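Local atomic coordinates of formimidoylglutamase (Bacillus subtilis, PDB entry 3M1R), a protein that hydrolyses N-formimidoyl-L-glutamate to L-glutamate and formamide in histidine breakdown, using a pair of manganese ions in each subunit. Residues D[130-135]-D[285-290]; D[150-155]-D[240-245]. All blocks are in the same frame, centred on the assembly; numbering follows the deposited sequence.

Interaction 1: D[130-135]-D[285-290]; sequences NSISYS and GIEIVE. With CA (calcium ion), chain B.
This contact supplies one ligand, Asn130, to the metal site of the arginase-family fold, where it meets Val289 and Glu290 as strand 283-289 runs out. The backbone N of Asn130 gives its hydrogen to Glu290 OE1 at 2.6 Å in a short but bent bond (141°), on the anti lone pair that points away from the other carboxylate oxygen. Glu290 gets there by folding back at its second torsion (chi2 -68°), just past the end of the strand. Val289 fills the middle. It stands nearly square to the Asn130 side chain, its CG2 packing 3.8 Å from Asn130 CG, while its CG1 touches CG1 of Ile132 at 3.9 Å, those two lying alongside one another and pointing opposite ways. Two residues before Val289, Glu287 stretches out past CG, and Ser133 OG donates to Glu287 OE2 in a very short bond of 2.5 Å. That carboxylate is gripped at both oxygens, for Thr136 takes OE1. A buried glutamate thus ties Ser133 and Thr136, on helix 133-141, to the sheet. Such a layout is typical of a parallel alpha/beta fold whose metal ligands sit at, or just after, the C-terminal ends of the strands.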
ATOM      1  N   ASN D 130     -18.734   5.906 -16.571  1.00 36.06           N
ATOM      2  CA  ASN D 130     -19.069   6.543 -17.834  1.00 44.01           C
ATOM      3  C   ASN D 130     -20.515   6.321 -18.263  1.00 40.74           C
ATOM      4  O   ASN D 130     -21.065   7.104 -19.042  1.00 42.20           O
ATOM      5  CB  ASN D 130     -18.088   6.150 -18.951  1.00 49.13           C
ATOM      6  CG  ASN D 130     -17.785   7.321 -19.893  1.00 58.73           C
ATOM      7  OD1 ASN D 130     -16.718   7.377 -20.509  1.00 52.57           O
ATOM      8  ND2 ASN D 130     -18.730   8.280 -19.989  1.00 58.64           N
ATOM      9  N   SER D 131     -21.138   5.270 -17.742  1.00 33.28           N
ATOM     10  CA  SER D 131     -22.481   4.905 -18.204  1.00 32.36           C
ATOM     11  C   SER D 131     -23.534   5.973 -17.889  1.00 33.35           C
ATOM     12  O   SER D 131     -24.578   5.996 -18.516  1.00 41.54           O
ATOM     13  CB  SER D 131     -22.914   3.577 -17.591  1.00 37.04           C
ATOM     14  OG  SER D 131     -23.289   3.757 -16.242  1.00 40.86           O
ATOM     15  N   ILE D 132     -23.261   6.852 -16.915  1.00 35.16           N
ATOM     16  CA  ILE D 132     -24.258   7.842 -16.495  1.00 35.68           C
ATOM     17  C   ILE D 132     -24.523   8.889 -17.565  1.00 42.79           C
ATOM     18  O   ILE D 132     -25.535   9.580 -17.513  1.00 44.56           O
ATOM     19  CB  ILE D 132     -23.879   8.571 -15.161  1.00 31.73           C
ATOM     20  CG1 ILE D 132     -22.810   9.643 -15.397  1.00 30.61           C
ATOM     21  CG2 ILE D 132     -23.409   7.566 -14.107  1.00 35.79           C
ATOM     22  CD1 ILE D 132     -22.582  10.573 -14.190  1.00 29.28           C
ATOM     23  N   SER D 133     -23.614   9.007 -18.530  1.00 42.32           N
ATOM     24  CA  SER D 133     -23.715  10.049 -19.551  1.00 39.93           C
ATOM     25  C   SER D 133     -24.944   9.900 -20.430  1.00 45.18           C
ATOM     26  O   SER D 133     -25.420  10.875 -21.037  1.00 46.47           O
ATOM     27  CB  SER D 133     -22.453  10.102 -20.412  1.00 40.63           C
ATOM     28  OG  SER D 133     -21.335  10.469 -19.628  1.00 41.48           O
ATOM     29  N   TYR D 134     -25.475   8.689 -20.505  1.00 46.65           N
ATOM     30  CA  TYR D 134     -26.707   8.513 -21.247  1.00 47.44           C
ATOM     31  C   TYR D 134     -27.846   9.244 -20.555  1.00 51.51           C
ATOM     32  O   TYR D 134     -28.533  10.055 -21.174  1.00 55.89           O
ATOM     33  CB  TYR D 134     -27.069   7.045 -21.403  1.00 48.51           C
ATOM     34  CG  TYR D 134     -28.477   6.859 -21.893  1.00 49.57           C
ATOM     35  CD1 TYR D 134     -28.769   6.895 -23.253  1.00 47.32           C
ATOM     36  CD2 TYR D 134     -29.520   6.646 -20.999  1.00 53.10           C
ATOM     37  CE1 TYR D 134     -30.060   6.718 -23.711  1.00 51.41           C
ATOM     38  CE2 TYR D 134     -30.828   6.467 -21.454  1.00 54.30           C
ATOM     39  CZ  TYR D 134     -31.085   6.513 -22.807  1.00 54.42           C
ATOM     40  OH  TYR D 134     -32.369   6.344 -23.265  1.00 61.28           O
ATOM     41  N   SER D 135     -28.052   8.958 -19.270  1.00 44.10           N
ATOM     42  CA  SER D 135     -29.175   9.560 -18.548  1.00 50.33           C
ATOM     43  C   SER D 135     -29.046  11.086 -18.351  1.00 44.90           C
ATOM     44  O   SER D 135     -30.034  11.812 -18.428  1.00 48.41           O
ATOM     45  CB  SER D 135     -29.414   8.851 -17.209  1.00 54.50           C
ATOM     46  OG  SER D 135     -29.793   7.495 -17.399  1.00 58.67           O
ATOM     47  N   GLY D 285     -24.157  22.371 -18.693  1.00 53.14           N
ATOM     48  CA  GLY D 285     -23.687  21.512 -17.620  1.00 39.42           C
ATOM     49  C   GLY D 285     -22.315  20.910 -17.862  1.00 37.17           C
ATOM     50  O   GLY D 285     -21.744  21.014 -18.946  1.00 39.22           O
ATOM     51  N   ILE D 286     -21.762  20.310 -16.818  1.00 31.00           N
ATOM     52  CA  ILE D 286     -20.529  19.579 -16.941  1.00 34.77           C
ATOM     53  C   ILE D 286     -20.619  18.358 -16.022  1.00 39.76           C
ATOM     54  O   ILE D 286     -21.203  18.411 -14.922  1.00 39.82           O
ATOM     55  CB  ILE D 286     -19.291  20.458 -16.631  1.00 37.74           C
ATOM     56  CG1 ILE D 286     -17.995  19.669 -16.855  1.00 41.37           C
ATOM     57  CG2 ILE D 286     -19.345  21.014 -15.210  1.00 28.70           C
ATOM     58  CD1 ILE D 286     -16.730  20.497 -16.645  1.00 41.89           C
ATOM     59  N   GLU D 287     -20.074  17.246 -16.494  1.00 39.21           N
ATOM     60  CA  GLU D 287     -19.999  16.039 -15.686  1.00 37.15           C
ATOM     61  C   GLU D 287     -18.573  15.521 -15.707  1.00 38.02           C
ATOM     62  O   GLU D 287     -17.850  15.692 -16.679  1.00 42.89           O
ATOM     63  CB  GLU D 287     -20.960  14.976 -16.215  1.00 35.19           C
ATOM     64  CG  GLU D 287     -20.554  14.442 -17.567  1.00 40.56           C
ATOM     65  CD  GLU D 287     -21.585  13.482 -18.152  1.00 50.03           C
ATOM     66  OE1 GLU D 287     -22.671  13.321 -17.555  1.00 47.52           O
ATOM     67  OE2 GLU D 287     -21.309  12.894 -19.217  1.00 54.53           O
ATOM     68  N   ILE D 288     -18.170  14.896 -14.614  1.00 38.08           N
ATOM     69  CA  ILE D 288     -16.875  14.251 -14.548  1.00 43.07           C
ATOM     70  C   ILE D 288     -17.077  12.777 -14.250  1.00 41.41           C
ATOM     71  O   ILE D 288     -17.766  12.415 -13.289  1.00 41.34           O
ATOM     72  CB  ILE D 288     -16.025  14.884 -13.466  1.00 41.17           C
ATOM     73  CG1 ILE D 288     -15.840  16.369 -13.792  1.00 32.10           C
ATOM     74  CG2 ILE D 288     -14.678  14.148 -13.333  1.00 28.24           C
ATOM     75  CD1 ILE D 288     -15.166  17.118 -12.691  1.00 35.81           C
ATOM     76  N   VAL D 289     -16.511  11.929 -15.099  1.00 31.75           N
ATOM     77  CA  VAL D 289     -16.655  10.501 -14.913  1.00 36.29           C
ATOM     78  C   VAL D 289     -15.313   9.791 -14.879  1.00 34.99           C
ATOM     79  O   VAL D 289     -14.275  10.357 -15.240  1.00 33.13           O
ATOM     80  CB  VAL D 289     -17.548   9.856 -16.015  1.00 30.28           C
ATOM     81  CG1 VAL D 289     -18.972  10.350 -15.906  1.00 33.73           C
ATOM     82  CG2 VAL D 289     -16.978  10.133 -17.409  1.00 32.71           C
ATOM     83  N   GLU D 290     -15.372   8.553 -14.398  1.00 30.48           N
ATOM     84  CA  GLU D 290     -14.288   7.586 -14.466  1.00 31.15           C
ATOM     85  C   GLU D 290     -13.145   7.841 -13.490  1.00 32.97           C
ATOM     86  O   GLU D 290     -12.055   7.304 -13.644  1.00 34.20           O
ATOM     87  CB  GLU D 290     -13.814   7.390 -15.916  1.00 25.71           C
ATOM     88  CG  GLU D 290     -14.880   6.714 -16.796  1.00 32.50           C
ATOM     89  CD  GLU D 290     -15.170   5.229 -16.417  1.00 51.90           C
ATOM     90  OE1 GLU D 290     -16.353   4.849 -16.262  1.00 48.54           O
ATOM     91  OE2 GLU D 290     -14.220   4.427 -16.294  1.00 51.84           O
TER
HETATM   92 CA    CA B 322     -15.086   6.402 -21.936  1.00 84.93          CA

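Interaction 2: D[150-155]-D[240-245]; sequences IQFDAH and IFISVD. With CA (calcium ion), chain C; CA (calcium ion), chain B.
The Phe152 ring presents its edge to strand 239-245, with CG2 of Ile242 and the carbonyl O of Ser243 near the ring plane. CE2 is 4.3 Å from that Ile242 methyl, and CD2 is 4.0 Å from Val244 CG2, which comes in obliquely. Ile277 and Leu270 of helix 267-278 also pack on Phe152. The other ring, the imidazole of His155, has CB of Ala154 over one face, toward the rim, and binds a calcium through ND1 at 2.4 Å. Strands 147-152 and 239-245 run parallel in the central sheet of the arginase fold, Ile150, Gln151 and Phe152 pairing with Ile242, Ser243 and Val244. The ladder starts at Ile150 N to Phe241 O, continues with Ser243 N to Ile150 O at 2.8 Å and Phe152 N to Ser243 O, and finishes with Asp245 N on Phe152 O at 3.0 Å. Just past this last rung the carboxylates of Asp153 and Asp245 meet with planes 66° apart. Their OD2 atoms are 3.0 Å from each other, tolerable because both oxygens bind the same calcium. Asp245 CG stands anti to its backbone N (chi1 178°), carrying OD2 between the two ions, 2.6 Å from the one His155 holds and 2.5 Å from the other. Asp153 splits its oxygens instead, OD1 to the ion held by His155 and OD2 to the other. It is steadied from within its own segment: Gln151, whose OE1 takes a hydrogen bond from Gln188, gives a long but nearly straight (170°) bond from NE2 to OD2, from above the carboxylate plane, and His155 N closes an Asx turn on OD1.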
ATOM      1  N   ILE D 150     -19.438  18.080 -25.835  1.00 42.61           N
ATOM      2  CA  ILE D 150     -17.992  18.005 -25.903  1.00 43.51           C
ATOM      3  C   ILE D 150     -17.538  16.902 -24.950  1.00 44.51           C
ATOM      4  O   ILE D 150     -17.629  17.044 -23.726  1.00 42.69           O
ATOM      5  CB  ILE D 150     -17.342  19.343 -25.563  1.00 46.64           C
ATOM      6  CG1 ILE D 150     -17.717  20.375 -26.637  1.00 45.74           C
ATOM      7  CG2 ILE D 150     -15.825  19.203 -25.469  1.00 45.71           C
ATOM      8  CD1 ILE D 150     -17.393  21.781 -26.256  1.00 50.81           C
ATOM      9  N   GLN D 151     -17.078  15.800 -25.540  1.00 37.39           N
ATOM     10  CA  GLN D 151     -16.689  14.592 -24.810  1.00 37.27           C
ATOM     11  C   GLN D 151     -15.161  14.494 -24.760  1.00 35.07           C
ATOM     12  O   GLN D 151     -14.521  14.262 -25.788  1.00 33.96           O
ATOM     13  CB  GLN D 151     -17.297  13.364 -25.510  1.00 40.98           C
ATOM     14  CG  GLN D 151     -16.835  11.987 -25.007  1.00 45.14           C
ATOM     15  CD  GLN D 151     -17.308  10.834 -25.910  1.00 46.87           C
ATOM     16  OE1 GLN D 151     -17.990  11.047 -26.919  1.00 46.28           O
ATOM     17  NE2 GLN D 151     -16.932   9.614 -25.553  1.00 52.27           N
ATOM     18  N   PHE D 152     -14.577  14.720 -23.582  1.00 31.61           N
ATOM     19  CA  PHE D 152     -13.150  14.476 -23.392  1.00 35.79           C
ATOM     20  C   PHE D 152     -12.972  12.988 -23.086  1.00 36.22           C
ATOM     21  O   PHE D 152     -13.504  12.480 -22.092  1.00 37.26           O
ATOM     22  CB  PHE D 152     -12.586  15.325 -22.255  1.00 36.11           C
ATOM     23  CG  PHE D 152     -12.441  16.785 -22.601  1.00 33.27           C
ATOM     24  CD1 PHE D 152     -11.288  17.256 -23.204  1.00 31.48           C
ATOM     25  CD2 PHE D 152     -13.453  17.676 -22.320  1.00 31.45           C
ATOM     26  CE1 PHE D 152     -11.159  18.586 -23.516  1.00 37.37           C
ATOM     27  CE2 PHE D 152     -13.333  19.016 -22.644  1.00 36.83           C
ATOM     28  CZ  PHE D 152     -12.187  19.471 -23.231  1.00 37.07           C
ATOM     29  N   ASP D 153     -12.247  12.289 -23.949  1.00 35.87           N
ATOM     30  CA  ASP D 153     -12.178  10.839 -23.850  1.00 35.17           C
ATOM     31  C   ASP D 153     -11.064  10.225 -24.685  1.00 38.78           C
ATOM     32  O   ASP D 153     -10.804  10.666 -25.816  1.00 36.75           O
ATOM     33  CB  ASP D 153     -13.527  10.223 -24.274  1.00 35.47           C
ATOM     34  CG  ASP D 153     -13.864   8.996 -23.470  1.00 32.36           C
ATOM     35  OD1 ASP D 153     -12.936   8.200 -23.284  1.00 33.65           O
ATOM     36  OD2 ASP D 153     -15.019   8.832 -23.020  1.00 34.19           O
ATOM     37  N   ALA D 154     -10.401   9.208 -24.124  1.00 29.22           N
ATOM     38  CA  ALA D 154      -9.519   8.361 -24.916  1.00 30.89           C
ATOM     39  C   ALA D 154     -10.338   7.430 -25.810  1.00 37.57           C
ATOM     40  O   ALA D 154      -9.809   6.910 -26.783  1.00 37.04           O
ATOM     41  CB  ALA D 154      -8.583   7.502 -23.998  1.00 31.82           C
ATOM     42  N   HIS D 155     -11.607   7.195 -25.460  1.00 38.44           N
ATOM     43  CA  HIS D 155     -12.423   6.172 -26.132  1.00 36.49           C
ATOM     44  C   HIS D 155     -13.701   6.733 -26.726  1.00 38.65           C
ATOM     45  O   HIS D 155     -14.275   7.672 -26.184  1.00 38.90           O
ATOM     46  CB  HIS D 155     -12.835   5.067 -25.158  1.00 33.10           C
ATOM     47  CG  HIS D 155     -11.751   4.648 -24.223  1.00 41.84           C
ATOM     48  ND1 HIS D 155     -11.458   5.350 -23.071  1.00 45.72           N
ATOM     49  CD2 HIS D 155     -10.876   3.624 -24.272  1.00 34.60           C
ATOM     50  CE1 HIS D 155     -10.470   4.756 -22.435  1.00 39.29           C
ATOM     51  NE2 HIS D 155     -10.086   3.712 -23.143  1.00 41.15           N
ATOM     52  N   ILE D 240     -24.527  23.633 -25.019  1.00 52.52           N
ATOM     53  CA  ILE D 240     -23.387  22.732 -24.998  1.00 51.30           C
ATOM     54  C   ILE D 240     -23.316  22.038 -23.643  1.00 52.22           C
ATOM     55  O   ILE D 240     -23.611  22.651 -22.617  1.00 49.52           O
ATOM     56  CB  ILE D 240     -22.071  23.470 -25.283  1.00 58.03           C
ATOM     57  CG1 ILE D 240     -21.805  24.511 -24.204  1.00 67.19           C
ATOM     58  CG2 ILE D 240     -22.118  24.139 -26.652  1.00 62.50           C
ATOM     59  CD1 ILE D 240     -20.848  25.591 -24.644  1.00 71.02           C
ATOM     60  N   PHE D 241     -22.970  20.747 -23.654  1.00 46.66           N
ATOM     61  CA  PHE D 241     -22.763  19.983 -22.434  1.00 44.11           C
ATOM     62  C   PHE D 241     -21.346  19.444 -22.458  1.00 41.22           C
ATOM     63  O   PHE D 241     -20.892  18.911 -23.463  1.00 42.05           O
ATOM     64  CB  PHE D 241     -23.779  18.841 -22.328  1.00 48.81           C
ATOM     65  CG  PHE D 241     -23.630  17.996 -21.078  1.00 44.18           C
ATOM     66  CD1 PHE D 241     -24.212  18.389 -19.882  1.00 47.37           C
ATOM     67  CD2 PHE D 241     -22.930  16.804 -21.110  1.00 43.36           C
ATOM     68  CE1 PHE D 241     -24.091  17.613 -18.739  1.00 47.51           C
ATOM     69  CE2 PHE D 241     -22.807  16.016 -19.969  1.00 45.16           C
ATOM     70  CZ  PHE D 241     -23.391  16.418 -18.785  1.00 45.63           C
ATOM     71  N   ILE D 242     -20.640  19.620 -21.354  1.00 45.21           N
ATOM     72  CA  ILE D 242     -19.254  19.217 -21.267  1.00 39.22           C
ATOM     73  C   ILE D 242     -19.164  17.913 -20.489  1.00 44.97           C
ATOM     74  O   ILE D 242     -19.516  17.868 -19.313  1.00 40.02           O
ATOM     75  CB  ILE D 242     -18.410  20.271 -20.531  1.00 34.22           C
ATOM     76  CG1 ILE D 242     -18.470  21.627 -21.236  1.00 34.47           C
ATOM     77  CG2 ILE D 242     -16.963  19.809 -20.407  1.00 34.49           C
ATOM     78  CD1 ILE D 242     -17.720  22.688 -20.458  1.00 34.58           C
ATOM     79  N   SER D 243     -18.699  16.855 -21.149  1.00 44.87           N
ATOM     80  CA  SER D 243     -18.487  15.578 -20.478  1.00 40.54           C
ATOM     81  C   SER D 243     -17.010  15.268 -20.360  1.00 36.20           C
ATOM     82  O   SER D 243     -16.332  15.003 -21.355  1.00 34.14           O
ATOM     83  CB  SER D 243     -19.198  14.437 -21.214  1.00 42.87           C
ATOM     84  OG  SER D 243     -19.115  13.226 -20.463  1.00 49.94           O
ATOM     85  N   VAL D 244     -16.506  15.291 -19.136  1.00 35.61           N
ATOM     86  CA  VAL D 244     -15.104  14.988 -18.921  1.00 33.96           C
ATOM     87  C   VAL D 244     -14.917  13.580 -18.375  1.00 31.44           C
ATOM     88  O   VAL D 244     -15.285  13.285 -17.237  1.00 36.08           O
ATOM     89  CB  VAL D 244     -14.446  15.965 -17.953  1.00 30.30           C
ATOM     90  CG1 VAL D 244     -12.969  15.578 -17.798  1.00 30.41           C
ATOM     91  CG2 VAL D 244     -14.588  17.378 -18.476  1.00 30.42           C
ATOM     92  N   ASP D 245     -14.355  12.714 -19.208  1.00 33.87           N
ATOM     93  CA  ASP D 245     -13.970  11.379 -18.787  1.00 31.15           C
ATOM     94  C   ASP D 245     -12.497  11.490 -18.442  1.00 31.14           C
ATOM     95  O   ASP D 245     -11.668  11.782 -19.293  1.00 36.04           O
ATOM     96  CB  ASP D 245     -14.199  10.389 -19.920  1.00 26.66           C
ATOM     97  CG  ASP D 245     -13.772   8.966 -19.567  1.00 32.98           C
ATOM     98  OD1 ASP D 245     -12.894   8.743 -18.714  1.00 31.84           O
ATOM     99  OD2 ASP D 245     -14.348   8.055 -20.167  1.00 44.32           O
TER
HETATM  100 CA    CA C 321     -12.660   6.659 -21.511  1.00 37.99          CA
HETATM  101 CA    CA B 322     -15.086   6.402 -21.936  1.00 84.93          CA

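In the fold
Interactions 1 and 2 have centres 8 Å apart and are joined through adjacent strands of one sheet, 283-289 and 239-245. Val289 N lies 2.8 Å from Val244 O, a probable backbone hydrogen bond between them. Ser243 OG, on strand 239-245, is 2.5 Å from Glu287 OE2, a probable hydrogen bond, so the carboxylate that holds helix 133-141 is also tied to the strand paired with 147-152. Both contacts converge on one calcium: Asn130 comes from interaction 1, Asp153 and Asp245 from interaction 2, and Asp157 joins them. The second calcium takes Asp153, His155, Asp245 and Asp247. These two ions probably occupy the positions of the catalytic manganese pair.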